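Local coordinates for protein MGS-MChE2 (Uncultured bacterium, PDB 5JD6) that probably hydrolyses ester bonds as a serine esterase of the alpha/beta hydrolase fold, at residues A[13-17]-A[39-44]; A[84-90]-A[108-114]; A[194-198]-A[244-248]. All blocks are in the same frame, centred on the assembly; numbering follows the deposited sequence.

How the interactions relate
All three contacts are built on one mixed beta-sheet of an alpha/beta hydrolase. Interaction 2 lies at its core and leads toward the probable catalytic centre, Ser91 with His231 and Asp203. Interaction 3 adjoins it, centres about 10 Å apart: strands 108-113 and 195-200 are neighbours, with a probable hydrogen bond of 2.8 Å between Ile113 N and Cys196 O. Interaction 1 sits at the surface, its nearest atoms about 6 Å from those of interaction 2. It meets interaction 3 directly, although their centres are about 17 Å apart: Phe42 CZ packs 3.5 Å from Leu245 CD2, and Tyr41 OH probably hydrogen-bonds His246 ND1. Helix 238-252 also packs on Val112 of interaction 2.

Interaction 1 (A[13-17]-A[39-44]); sequences YLEKG and IDYFPE
Lys16 sends CG to the side away from its own backbone N (chi1 -169°), runs extended over Ile39 and Pro43, and bends at its last torsion (chi4 -66°). That bend carries NZ past the ring of Pro43 to Glu44, whose own chain folds back at chi2 (-68°) and turns its carboxylate toward the lysine. The setting is the edge region of the alpha/beta hydrolase sheet: the antiparallel strand 11-16 meets the short helix 36-41 and the residues that follow. Lys16 NZ and Glu44 OE2 form a salt bridge at 3.2 Å. It lies at the surface and Glu44 is poorly ordered, so the pairing is probably mobile. Asp40 OD1 stands 5.3 Å from Lys16 NZ, not in contact, where its opposite charge may add to the local field.

The aliphatic part of Lys16 does the rest of the work. Its CD rests 3.1 Å from the carbonyl O of Ile39, touches Ile39 CG2 (3.7 Å), and lies equally near Pro43 CG (3.7 Å). Next along the chain, Gly17 CA presses on Pro43 CB at 3.5 Å; the bare CA, at positive phi, lets the chain pass this close to the proline. Strand 47-52 pairs with strand 11-16 in the sheet, bonding the backbones of Leu14 and Lys16, and its Ile51 and Val49 touch Ile39 and Pro43. Toward the other end, the methyl CD1 of Leu14 faces the terminal methyl CD1 of Ile39 at 4.4 Å.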
ATOM      1  N   TYR A  13       9.837   0.611 -11.589  1.00 22.09           N
ATOM      2  CA  TYR A  13       9.817   0.892 -10.156  1.00 18.40           C
ATOM      3  C   TYR A  13      10.913   1.857  -9.713  1.00 27.64           C
ATOM      4  O   TYR A  13      11.965   1.955 -10.344  1.00 19.76           O
ATOM      5  CB  TYR A  13       9.933  -0.415  -9.365  1.00 27.32           C
ATOM      6  CG  TYR A  13      11.236  -1.159  -9.569  1.00 19.76           C
ATOM      7  CD1 TYR A  13      11.448  -1.932 -10.705  1.00 17.46           C
ATOM      8  CD2 TYR A  13      12.247  -1.097  -8.620  1.00 17.45           C
ATOM      9  CE1 TYR A  13      12.636  -2.613 -10.893  1.00 17.92           C
ATOM     10  CE2 TYR A  13      13.437  -1.777  -8.798  1.00 18.01           C
ATOM     11  CZ  TYR A  13      13.626  -2.534  -9.937  1.00 27.36           C
ATOM     12  OH  TYR A  13      14.812  -3.213 -10.121  1.00 24.60           O
ATOM     13  N   LEU A  14      10.649   2.574  -8.624  1.00 19.39           N
ATOM     14  CA  LEU A  14      11.668   3.393  -7.980  1.00 25.91           C
ATOM     15  C   LEU A  14      12.441   2.558  -6.972  1.00 23.06           C
ATOM     16  O   LEU A  14      11.871   1.704  -6.291  1.00 23.58           O
ATOM     17  CB  LEU A  14      11.053   4.608  -7.281  1.00 27.58           C
ATOM     18  CG  LEU A  14      10.526   5.762  -8.133  1.00 39.12           C
ATOM     19  CD1 LEU A  14      10.216   6.962  -7.250  1.00 43.03           C
ATOM     20  CD2 LEU A  14      11.514   6.139  -9.223  1.00 42.10           C
ATOM     21  N   GLU A  15      13.740   2.813  -6.872  1.00 28.11           N
ATOM     22  CA  GLU A  15      14.590   2.067  -5.959  1.00 32.41           C
ATOM     23  C   GLU A  15      15.572   2.999  -5.261  1.00 36.26           C
ATOM     24  O   GLU A  15      16.248   3.799  -5.905  1.00 31.13           O
ATOM     25  CB  GLU A  15      15.337   0.962  -6.710  1.00 37.37           C
ATOM     26  CG  GLU A  15      16.087  -0.015  -5.821  1.00 47.42           C
ATOM     27  CD  GLU A  15      16.674  -1.176  -6.606  1.00 66.68           C
ATOM     28  OE1 GLU A  15      16.333  -1.322  -7.798  1.00 79.20           O
ATOM     29  OE2 GLU A  15      17.475  -1.943  -6.037  1.00 65.98           O
ATOM     30  N   LYS A  16      15.631   2.900  -3.938  1.00 37.02           N
ATOM     31  CA  LYS A  16      16.564   3.690  -3.148  1.00 28.67           C
ATOM     32  C   LYS A  16      16.826   2.990  -1.824  1.00 25.25           C
ATOM     33  O   LYS A  16      15.894   2.525  -1.167  1.00 29.09           O
ATOM     34  CB  LYS A  16      16.021   5.101  -2.908  1.00 27.02           C
ATOM     35  CG  LYS A  16      17.040   6.067  -2.313  1.00 28.82           C
ATOM     36  CD  LYS A  16      16.382   7.380  -1.927  1.00 47.51           C
ATOM     37  CE  LYS A  16      17.404   8.478  -1.680  1.00 57.79           C
ATOM     38  NZ  LYS A  16      18.254   8.200  -0.490  1.00 70.60           N
ATOM     39  N   GLY A  17      18.093   2.913  -1.435  1.00 27.32           N
ATOM     40  CA  GLY A  17      18.463   2.234  -0.208  1.00 32.13           C
ATOM     41  C   GLY A  17      19.102   0.894  -0.489  1.00 28.23           C
ATOM     42  O   GLY A  17      19.183   0.471  -1.642  1.00 27.53           O
ATOM     43  N   ILE A  39      10.788   7.857   0.998  1.00 35.33           N
ATOM     44  CA  ILE A  39      11.939   7.666   0.117  1.00 39.47           C
ATOM     45  C   ILE A  39      13.168   8.439   0.607  1.00 46.13           C
ATOM     46  O   ILE A  39      14.296   8.093   0.274  1.00 48.73           O
ATOM     47  CB  ILE A  39      11.618   8.100  -1.336  1.00 51.27           C
ATOM     48  CG1 ILE A  39      10.321   7.457  -1.821  1.00 52.36           C
ATOM     49  CG2 ILE A  39      12.743   7.722  -2.287  1.00 53.84           C
ATOM     50  CD1 ILE A  39       9.726   8.149  -3.032  1.00 54.80           C
ATOM     51  N   ASP A  40      12.958   9.485   1.398  1.00 44.42           N
ATOM     52  CA  ASP A  40      14.084  10.279   1.885  1.00 47.38           C
ATOM     53  C   ASP A  40      14.581   9.807   3.247  1.00 45.78           C
ATOM     54  O   ASP A  40      15.763   9.939   3.566  1.00 46.29           O
ATOM     55  CB  ASP A  40      13.704  11.760   1.958  1.00 60.58           C
ATOM     56  CG  ASP A  40      13.777  12.447   0.610  1.00 78.93           C
ATOM     57  OD1 ASP A  40      14.498  11.943  -0.277  1.00 78.33           O
ATOM     58  OD2 ASP A  40      13.120  13.495   0.438  1.00 93.17           O
ATOM     59  N   TYR A  41      13.678   9.244   4.041  1.00 27.05           N
ATOM     60  CA  TYR A  41      13.982   8.893   5.422  1.00 36.89           C
ATOM     61  C   TYR A  41      14.614   7.506   5.569  1.00 35.80           C
ATOM     62  O   TYR A  41      15.755   7.378   6.009  1.00 35.35           O
ATOM     63  CB  TYR A  41      12.706   8.973   6.264  1.00 36.18           C
ATOM     64  CG  TYR A  41      12.906   8.712   7.739  1.00 33.89           C
ATOM     65  CD1 TYR A  41      13.358   9.714   8.587  1.00 40.53           C
ATOM     66  CD2 TYR A  41      12.626   7.466   8.286  1.00 34.46           C
ATOM     67  CE1 TYR A  41      13.536   9.480   9.939  1.00 43.28           C
ATOM     68  CE2 TYR A  41      12.799   7.222   9.636  1.00 39.30           C
ATOM     69  CZ  TYR A  41      13.254   8.233  10.457  1.00 46.57           C
ATOM     70  OH  TYR A  41      13.428   7.991  11.800  1.00 51.44           O
ATOM     71  N   PHE A  42      13.867   6.476   5.189  1.00 35.80           N
ATOM     72  CA  PHE A  42      14.243   5.092   5.483  1.00 34.59           C
ATOM     73  C   PHE A  42      15.465   4.507   4.753  1.00 29.36           C
ATOM     74  O   PHE A  42      16.142   3.644   5.314  1.00 31.73           O
ATOM     75  CB  PHE A  42      13.032   4.191   5.236  1.00 21.22           C
ATOM     76  CG  PHE A  42      11.953   4.352   6.266  1.00 27.83           C
ATOM     77  CD1 PHE A  42      11.944   3.567   7.406  1.00 25.42           C
ATOM     78  CD2 PHE A  42      10.967   5.315   6.111  1.00 22.49           C
ATOM     79  CE1 PHE A  42      10.959   3.723   8.364  1.00 35.11           C
ATOM     80  CE2 PHE A  42       9.980   5.474   7.067  1.00 26.96           C
ATOM     81  CZ  PHE A  42       9.977   4.679   8.194  1.00 28.13           C
ATOM     82  N   PRO A  43      15.759   4.944   3.513  1.00 34.65           N
ATOM     83  CA  PRO A  43      16.982   4.377   2.931  1.00 42.40           C
ATOM     84  C   PRO A  43      18.257   4.796   3.660  1.00 47.56           C
ATOM     85  O   PRO A  43      19.271   4.106   3.560  1.00 54.49           O
ATOM     86  CB  PRO A  43      16.977   4.923   1.499  1.00 39.05           C
ATOM     87  CG  PRO A  43      16.100   6.099   1.544  1.00 41.85           C
ATOM     88  CD  PRO A  43      15.030   5.759   2.528  1.00 34.20           C
ATOM     89  N   GLU A  44      18.201   5.908   4.384  1.00 47.35           N
ATOM     90  CA  GLU A  44      19.346   6.368   5.158  1.00 53.89           C
ATOM     91  C   GLU A  44      19.310   5.783   6.566  1.00 45.15           C
ATOM     92  O   GLU A  44      20.167   6.081   7.398  1.00 42.85           O
ATOM     93  CB  GLU A  44      19.379   7.896   5.214  1.00 64.68           C
ATOM     94  CG  GLU A  44      19.312   8.567   3.849  1.00 75.19           C
ATOM     95  CD  GLU A  44      20.555   8.329   3.009  1.00 87.25           C
ATOM     96  OE1 GLU A  44      21.596   7.927   3.573  1.00 94.33           O
ATOM     97  OE2 GLU A  44      20.489   8.543   1.780  1.00 89.91           O
TER

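Interaction 2 (A[84-90]-A[108-114]); sequences NVILLGN and VQALVIT
Strands 85-90 and 110-113 run parallel, their axes approaching to 4.7 Å with an angle of only 15° between them. Leu87 and Gly89 each use N and O toward 108-114: Leu87 N bonds Ala110 O, Val112 N bonds Leu87 O (2.6 Å), Gly89 N bonds Val112 O, and Thr114 N reaches Gly89 O at a longer 3.2 Å. At the start, Gln109 N bonds Val85 O, and the pairing then slips by one residue, a beta bulge between the Val85-Val108 and Ile86-Ala110 pairs. With helix 92-103 the strands form the beta-alpha-beta unit at the heart of the alpha/beta hydrolase fold.

Side chains alternate between two faces. On the face that helix 92-103 covers, Leu87 crosses Val108 at about a right angle, CD1 to CG2 3.7 Å apart, and Leu111 turns CD1 back toward Leu87 CB. On the other face, against helix 238-252, Leu88 CD1 touches Val112 CG1 at 3.6 Å and Ile86 CG2 lies beside Val112 CG2. At the bulge, Asn84 crosses the Gln109 chain at a slant, ND2 3.3 Å from Gln109 CB.

At the far end Asn90, its CG swung away from its own backbone N (chi1 165°), donates ND2 to Thr114 O at 3.0 Å, from 31° out of the carbonyl plane. The same ND2 makes a weak hydrogen bond with His231 O. Gly89 begins a probable nucleophile elbow (GxSxG) with Ser91 as the likely nucleophile, so this buried amide, donating to the carbonyl of Thr114 and weakly to His231, is likely to help fix the backbone beside the putative triad.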
ATOM      1  N   ASN A  84      11.531 -12.495   1.923  1.00 45.78           N
ATOM      2  CA  ASN A  84      10.521 -11.760   2.671  1.00 43.35           C
ATOM      3  C   ASN A  84      10.711 -10.255   2.515  1.00 44.45           C
ATOM      4  O   ASN A  84      11.836  -9.774   2.380  1.00 46.47           O
ATOM      5  CB  ASN A  84      10.556 -12.146   4.152  1.00 44.61           C
ATOM      6  CG  ASN A  84      11.828 -11.695   4.842  1.00 59.52           C
ATOM      7  OD1 ASN A  84      12.897 -11.646   4.233  1.00 73.94           O
ATOM      8  ND2 ASN A  84      11.718 -11.362   6.123  1.00 61.55           N
ATOM      9  N   VAL A  85       9.606  -9.517   2.519  1.00 31.97           N
ATOM     10  CA  VAL A  85       9.655  -8.063   2.408  1.00 27.98           C
ATOM     11  C   VAL A  85       8.731  -7.397   3.416  1.00 32.45           C
ATOM     12  O   VAL A  85       7.948  -8.060   4.096  1.00 39.30           O
ATOM     13  CB  VAL A  85       9.259  -7.579   0.996  1.00 26.23           C
ATOM     14  CG1 VAL A  85      10.288  -8.013  -0.033  1.00 27.97           C
ATOM     15  CG2 VAL A  85       7.869  -8.085   0.632  1.00 24.97           C
ATOM     16  N   ILE A  86       8.830  -6.076   3.507  1.00 31.16           N
ATOM     17  CA  ILE A  86       7.887  -5.288   4.284  1.00 34.89           C
ATOM     18  C   ILE A  86       6.946  -4.558   3.332  1.00 24.68           C
ATOM     19  O   ILE A  86       7.393  -3.806   2.465  1.00 24.36           O
ATOM     20  CB  ILE A  86       8.600  -4.274   5.198  1.00 22.71           C
ATOM     21  CG1 ILE A  86       9.443  -5.007   6.242  1.00 25.93           C
ATOM     22  CG2 ILE A  86       7.588  -3.366   5.875  1.00 22.74           C
ATOM     23  CD1 ILE A  86      10.183  -4.085   7.189  1.00 30.46           C
ATOM     24  N   LEU A  87       5.647  -4.794   3.486  1.00 18.61           N
ATOM     25  CA  LEU A  87       4.651  -4.168   2.622  1.00 16.91           C
ATOM     26  C   LEU A  87       4.041  -2.921   3.253  1.00 25.81           C
ATOM     27  O   LEU A  87       3.523  -2.961   4.372  1.00 19.09           O
ATOM     28  CB  LEU A  87       3.539  -5.158   2.276  1.00 19.20           C
ATOM     29  CG  LEU A  87       3.902  -6.321   1.354  1.00 24.58           C
ATOM     30  CD1 LEU A  87       2.651  -7.101   0.983  1.00 22.17           C
ATOM     31  CD2 LEU A  87       4.617  -5.821   0.109  1.00 27.42           C
ATOM     32  N   LEU A  88       4.106  -1.817   2.518  1.00 18.15           N
ATOM     33  CA  LEU A  88       3.488  -0.565   2.933  1.00 16.74           C
ATOM     34  C   LEU A  88       2.447  -0.162   1.896  1.00 24.49           C
ATOM     35  O   LEU A  88       2.762  -0.009   0.716  1.00 20.17           O
ATOM     36  CB  LEU A  88       4.550   0.525   3.109  1.00 17.38           C
ATOM     37  CG  LEU A  88       4.111   1.975   3.334  1.00 37.94           C
ATOM     38  CD1 LEU A  88       3.049   2.080   4.415  1.00 49.03           C
ATOM     39  CD2 LEU A  88       5.317   2.831   3.690  1.00 39.03           C
ATOM     40  N   GLY A  89       1.203   0.000   2.335  1.00 26.40           N
ATOM     41  CA  GLY A  89       0.115   0.266   1.414  1.00 23.02           C
ATOM     42  C   GLY A  89      -0.807   1.402   1.812  1.00 29.52           C
ATOM     43  O   GLY A  89      -1.098   1.602   2.991  1.00 27.88           O
ATOM     44  N   ASN A  90      -1.268   2.143   0.810  1.00 38.68           N
ATOM     45  CA  ASN A  90      -2.211   3.238   1.007  1.00 37.79           C
ATOM     46  C   ASN A  90      -3.379   3.136   0.033  1.00 36.42           C
ATOM     47  O   ASN A  90      -3.195   2.738  -1.117  1.00 41.53           O
ATOM     48  CB  ASN A  90      -1.503   4.583   0.841  1.00 39.15           C
ATOM     49  CG  ASN A  90      -2.472   5.738   0.678  1.00 51.57           C
ATOM     50  OD1 ASN A  90      -2.634   6.276  -0.417  1.00 62.93           O
ATOM     51  ND2 ASN A  90      -3.124   6.124   1.769  1.00 55.45           N
ATOM     52  N   VAL A 108       5.875 -12.108   3.328  1.00 41.25           N
ATOM     53  CA  VAL A 108       5.707 -10.822   3.996  1.00 28.58           C
ATOM     54  C   VAL A 108       6.191 -10.844   5.445  1.00 28.63           C
ATOM     55  O   VAL A 108       5.632 -11.545   6.286  1.00 26.53           O
ATOM     56  CB  VAL A 108       4.237 -10.374   3.979  1.00 27.26           C
ATOM     57  CG1 VAL A 108       4.083  -9.040   4.691  1.00 23.61           C
ATOM     58  CG2 VAL A 108       3.730 -10.287   2.548  1.00 25.12           C
ATOM     59  N   GLN A 109       7.228 -10.062   5.731  1.00 37.70           N
ATOM     60  CA  GLN A 109       7.772  -9.971   7.082  1.00 38.49           C
ATOM     61  C   GLN A 109       6.875  -9.126   7.980  1.00 33.90           C
ATOM     62  O   GLN A 109       6.647  -9.462   9.143  1.00 38.71           O
ATOM     63  CB  GLN A 109       9.186  -9.386   7.053  1.00 38.11           C
ATOM     64  CG  GLN A 109       9.835  -9.272   8.425  1.00 45.99           C
ATOM     65  CD  GLN A 109      11.253  -8.741   8.361  1.00 56.43           C
ATOM     66  OE1 GLN A 109      11.690  -8.222   7.333  1.00 58.61           O
ATOM     67  NE2 GLN A 109      11.981  -8.869   9.464  1.00 65.62           N
ATOM     68  N   ALA A 110       6.371  -8.025   7.432  1.00 27.34           N
ATOM     69  CA  ALA A 110       5.471  -7.142   8.165  1.00 30.43           C
ATOM     70  C   ALA A 110       4.574  -6.376   7.202  1.00 24.21           C
ATOM     71  O   ALA A 110       4.908  -6.206   6.029  1.00 21.29           O
ATOM     72  CB  ALA A 110       6.259  -6.179   9.037  1.00 22.03           C
ATOM     73  N   LEU A 111       3.437  -5.914   7.708  1.00 25.45           N
ATOM     74  CA  LEU A 111       2.470  -5.191   6.893  1.00 21.18           C
ATOM     75  C   LEU A 111       2.161  -3.827   7.496  1.00 27.69           C
ATOM     76  O   LEU A 111       1.705  -3.735   8.634  1.00 34.85           O
ATOM     77  CB  LEU A 111       1.185  -6.009   6.751  1.00 27.92           C
ATOM     78  CG  LEU A 111      -0.004  -5.343   6.057  1.00 30.88           C
ATOM     79  CD1 LEU A 111       0.352  -4.954   4.631  1.00 25.13           C
ATOM     80  CD2 LEU A 111      -1.214  -6.264   6.081  1.00 31.75           C
ATOM     81  N   VAL A 112       2.415  -2.767   6.737  1.00 26.69           N
ATOM     82  CA  VAL A 112       2.109  -1.420   7.202  1.00 20.95           C
ATOM     83  C   VAL A 112       0.941  -0.841   6.413  1.00 31.68           C
ATOM     84  O   VAL A 112       0.973  -0.786   5.183  1.00 36.56           O
ATOM     85  CB  VAL A 112       3.323  -0.484   7.088  1.00 22.51           C
ATOM     86  CG1 VAL A 112       3.039   0.836   7.789  1.00 21.73           C
ATOM     87  CG2 VAL A 112       4.561  -1.149   7.671  1.00 20.74           C
ATOM     88  N   ILE A 113      -0.091  -0.414   7.131  1.00 33.69           N
ATOM     89  CA  ILE A 113      -1.327   0.043   6.512  1.00 38.37           C
ATOM     90  C   ILE A 113      -1.678   1.454   6.956  1.00 34.75           C
ATOM     91  O   ILE A 113      -1.552   1.798   8.134  1.00 40.97           O
ATOM     92  CB  ILE A 113      -2.490  -0.907   6.845  1.00 46.15           C
ATOM     93  CG1 ILE A 113      -2.324  -2.219   6.089  1.00 52.44           C
ATOM     94  CG2 ILE A 113      -3.834  -0.284   6.501  1.00 57.18           C
ATOM     95  CD1 ILE A 113      -3.272  -3.282   6.553  1.00 69.74           C
ATOM     96  N   THR A 114      -2.111   2.270   6.002  1.00 29.76           N
ATOM     97  CA  THR A 114      -2.497   3.640   6.296  1.00 37.95           C
ATOM     98  C   THR A 114      -3.502   4.185   5.286  1.00 37.62           C
ATOM     99  O   THR A 114      -3.236   4.217   4.085  1.00 33.56           O
ATOM    100  CB  THR A 114      -1.256   4.562   6.359  1.00 39.90           C
ATOM    101  OG1 THR A 114      -1.668   5.936   6.352  1.00 43.88           O
ATOM    102  CG2 THR A 114      -0.295   4.284   5.217  1.00 42.97           C
TER

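Interaction 3 (A[194-198]-A[244-248]); sequences PTCII and LLHEW
Trp248 NE1 hydrogen-bonds Asp222 OD2 on strand 221-226, while one face of the same indole lies against Cys196. The polar bond probably helps to hold the ring's rotation, together with the cysteine over its face. Cys196 CB stands 3.4 Å from the centroid of the six-membered ring of Trp248, 12° off the normal, a CH-pi contact. SG lies anti to the cysteine's backbone N (chi1 -176°), which carries it over the five-membered ring, 3.9 Å from that centroid, as a sulfur-aromatic contact. At the ring's edge, near its plane, Pro194 O approaches Trp248 CH2 (3.6 Å).

This is the strand-against-helix layer of the alpha/beta hydrolase fold: strand 195-198 and helix 244-248 run nearly antiparallel, at 160°, their axes 9.8 Å apart. With an alanine in place of Trp248, Cys196 would probably face a gap and Asp222 would lose its indole N-H. One turn earlier in the helix, Leu245 is crossed at about a right angle by Ile198 of the strand, whose CD1 is 4.0 Å from Leu245 CB, and the same Ile198 methyl lies 4.1 Å from Leu244 CB.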
ATOM      1  N   PRO A 194       2.695  -9.489  11.624  1.00 50.99           N
ATOM      2  CA  PRO A 194       2.763  -8.245  12.398  1.00 41.00           C
ATOM      3  C   PRO A 194       2.340  -7.046  11.560  1.00 34.61           C
ATOM      4  O   PRO A 194       2.913  -6.803  10.499  1.00 30.56           O
ATOM      5  CB  PRO A 194       4.242  -8.151  12.786  1.00 42.93           C
ATOM      6  CG  PRO A 194       4.729  -9.560  12.748  1.00 49.98           C
ATOM      7  CD  PRO A 194       3.981 -10.208  11.624  1.00 48.21           C
ATOM      8  N   THR A 195       1.343  -6.305  12.032  1.00 40.47           N
ATOM      9  CA  THR A 195       0.776  -5.222  11.243  1.00 35.17           C
ATOM     10  C   THR A 195       0.822  -3.882  11.967  1.00 32.53           C
ATOM     11  O   THR A 195       0.430  -3.772  13.128  1.00 30.92           O
ATOM     12  CB  THR A 195      -0.680  -5.529  10.850  1.00 36.29           C
ATOM     13  OG1 THR A 195      -0.723  -6.750  10.100  1.00 39.14           O
ATOM     14  CG2 THR A 195      -1.256  -4.403  10.005  1.00 35.15           C
ATOM     15  N   CYS A 196       1.311  -2.863  11.268  1.00 27.12           N
ATOM     16  CA  CYS A 196       1.321  -1.507  11.796  1.00 31.57           C
ATOM     17  C   CYS A 196       0.254  -0.677  11.098  1.00 32.27           C
ATOM     18  O   CYS A 196       0.263  -0.538   9.875  1.00 29.55           O
ATOM     19  CB  CYS A 196       2.696  -0.865  11.619  1.00 25.86           C
ATOM     20  SG  CYS A 196       2.848   0.780  12.347  1.00 31.70           S
ATOM     21  N   ILE A 197      -0.672  -0.131  11.877  1.00 35.74           N
ATOM     22  CA  ILE A 197      -1.737   0.685  11.316  1.00 29.10           C
ATOM     23  C   ILE A 197      -1.587   2.137  11.753  1.00 29.67           C
ATOM     24  O   ILE A 197      -1.795   2.470  12.918  1.00 31.36           O
ATOM     25  CB  ILE A 197      -3.125   0.166  11.733  1.00 34.12           C
ATOM     26  CG1 ILE A 197      -3.183  -1.356  11.608  1.00 31.42           C
ATOM     27  CG2 ILE A 197      -4.209   0.817  10.893  1.00 31.87           C
ATOM     28  CD1 ILE A 197      -4.429  -1.966  12.210  1.00 34.05           C
ATOM     29  N   ILE A 198      -1.211   2.993  10.808  1.00 28.67           N
ATOM     30  CA  ILE A 198      -1.075   4.422  11.064  1.00 32.58           C
ATOM     31  C   ILE A 198      -2.197   5.164  10.349  1.00 36.57           C
ATOM     32  O   ILE A 198      -2.449   4.923   9.174  1.00 30.23           O
ATOM     33  CB  ILE A 198       0.294   4.951  10.598  1.00 28.35           C
ATOM     34  CG1 ILE A 198       1.421   4.144  11.247  1.00 29.43           C
ATOM     35  CG2 ILE A 198       0.433   6.429  10.924  1.00 34.04           C
ATOM     36  CD1 ILE A 198       2.804   4.534  10.781  1.00 26.38           C
ATOM     37  N   LEU A 244       6.781   7.447  13.605  1.00 40.82           N
ATOM     38  CA  LEU A 244       5.895   6.408  14.126  1.00 41.13           C
ATOM     39  C   LEU A 244       6.257   5.044  13.552  1.00 38.98           C
ATOM     40  O   LEU A 244       6.349   4.056  14.282  1.00 29.51           O
ATOM     41  CB  LEU A 244       4.433   6.732  13.813  1.00 41.57           C
ATOM     42  CG  LEU A 244       3.758   7.824  14.646  1.00 39.87           C
ATOM     43  CD1 LEU A 244       2.337   8.061  14.159  1.00 34.28           C
ATOM     44  CD2 LEU A 244       3.767   7.457  16.119  1.00 43.57           C
ATOM     45  N   LEU A 245       6.462   4.999  12.240  1.00 34.18           N
ATOM     46  CA  LEU A 245       6.795   3.756  11.554  1.00 31.37           C
ATOM     47  C   LEU A 245       8.175   3.247  11.956  1.00 31.56           C
ATOM     48  O   LEU A 245       8.368   2.046  12.157  1.00 31.85           O
ATOM     49  CB  LEU A 245       6.726   3.946  10.037  1.00 24.03           C
ATOM     50  CG  LEU A 245       7.074   2.719   9.191  1.00 22.51           C
ATOM     51  CD1 LEU A 245       6.222   1.532   9.613  1.00 22.52           C
ATOM     52  CD2 LEU A 245       6.893   3.012   7.708  1.00 21.57           C
ATOM     53  N   HIS A 246       9.131   4.163  12.074  1.00 28.20           N
ATOM     54  CA  HIS A 246      10.499   3.797  12.426  1.00 31.66           C
ATOM     55  C   HIS A 246      10.559   3.170  13.813  1.00 38.65           C
ATOM     56  O   HIS A 246      11.243   2.168  14.020  1.00 34.82           O
ATOM     57  CB  HIS A 246      11.418   5.017  12.366  1.00 35.40           C
ATOM     58  CG  HIS A 246      12.876   4.676  12.357  1.00 46.27           C
ATOM     59  ND1 HIS A 246      13.859   5.614  12.580  1.00 51.52           N
ATOM     60  CD2 HIS A 246      13.515   3.502  12.146  1.00 42.69           C
ATOM     61  CE1 HIS A 246      15.044   5.033  12.508  1.00 49.51           C
ATOM     62  NE2 HIS A 246      14.862   3.750  12.247  1.00 44.95           N
ATOM     63  N   GLU A 247       9.837   3.764  14.760  1.00 37.74           N
ATOM     64  CA  GLU A 247       9.826   3.268  16.131  1.00 41.38           C
ATOM     65  C   GLU A 247       9.166   1.900  16.224  1.00 37.75           C
ATOM     66  O   GLU A 247       9.553   1.071  17.046  1.00 34.53           O
ATOM     67  CB  GLU A 247       9.115   4.257  17.057  1.00 43.73           C
ATOM     68  CG  GLU A 247      10.045   5.283  17.685  1.00 55.36           C
ATOM     69  CD  GLU A 247      11.159   4.643  18.496  1.00 65.13           C
ATOM     70  OE1 GLU A 247      10.929   3.569  19.093  1.00 73.06           O
ATOM     71  OE2 GLU A 247      12.269   5.215  18.537  1.00 64.42           O
ATOM     72  N   TRP A 248       8.170   1.668  15.379  1.00 34.25           N
ATOM     73  CA  TRP A 248       7.508   0.374  15.332  1.00 36.15           C
ATOM     74  C   TRP A 248       8.480  -0.685  14.819  1.00 36.33           C
ATOM     75  O   TRP A 248       8.483  -1.820  15.296  1.00 47.45           O
ATOM     76  CB  TRP A 248       6.259   0.434  14.452  1.00 33.76           C
ATOM     77  CG  TRP A 248       5.445  -0.822  14.482  1.00 32.77           C
ATOM     78  CD1 TRP A 248       4.583  -1.217  15.464  1.00 31.22           C
ATOM     79  CD2 TRP A 248       5.414  -1.850  13.484  1.00 30.29           C
ATOM     80  NE1 TRP A 248       4.019  -2.427  15.139  1.00 34.95           N
ATOM     81  CE2 TRP A 248       4.511  -2.836  13.929  1.00 29.34           C
ATOM     82  CE3 TRP A 248       6.061  -2.029  12.257  1.00 26.02           C
ATOM     83  CZ2 TRP A 248       4.240  -3.985  13.189  1.00 34.26           C
ATOM     84  CZ3 TRP A 248       5.790  -3.171  11.526  1.00 38.30           C
ATOM     85  CH2 TRP A 248       4.888  -4.135  11.995  1.00 31.97           C
TER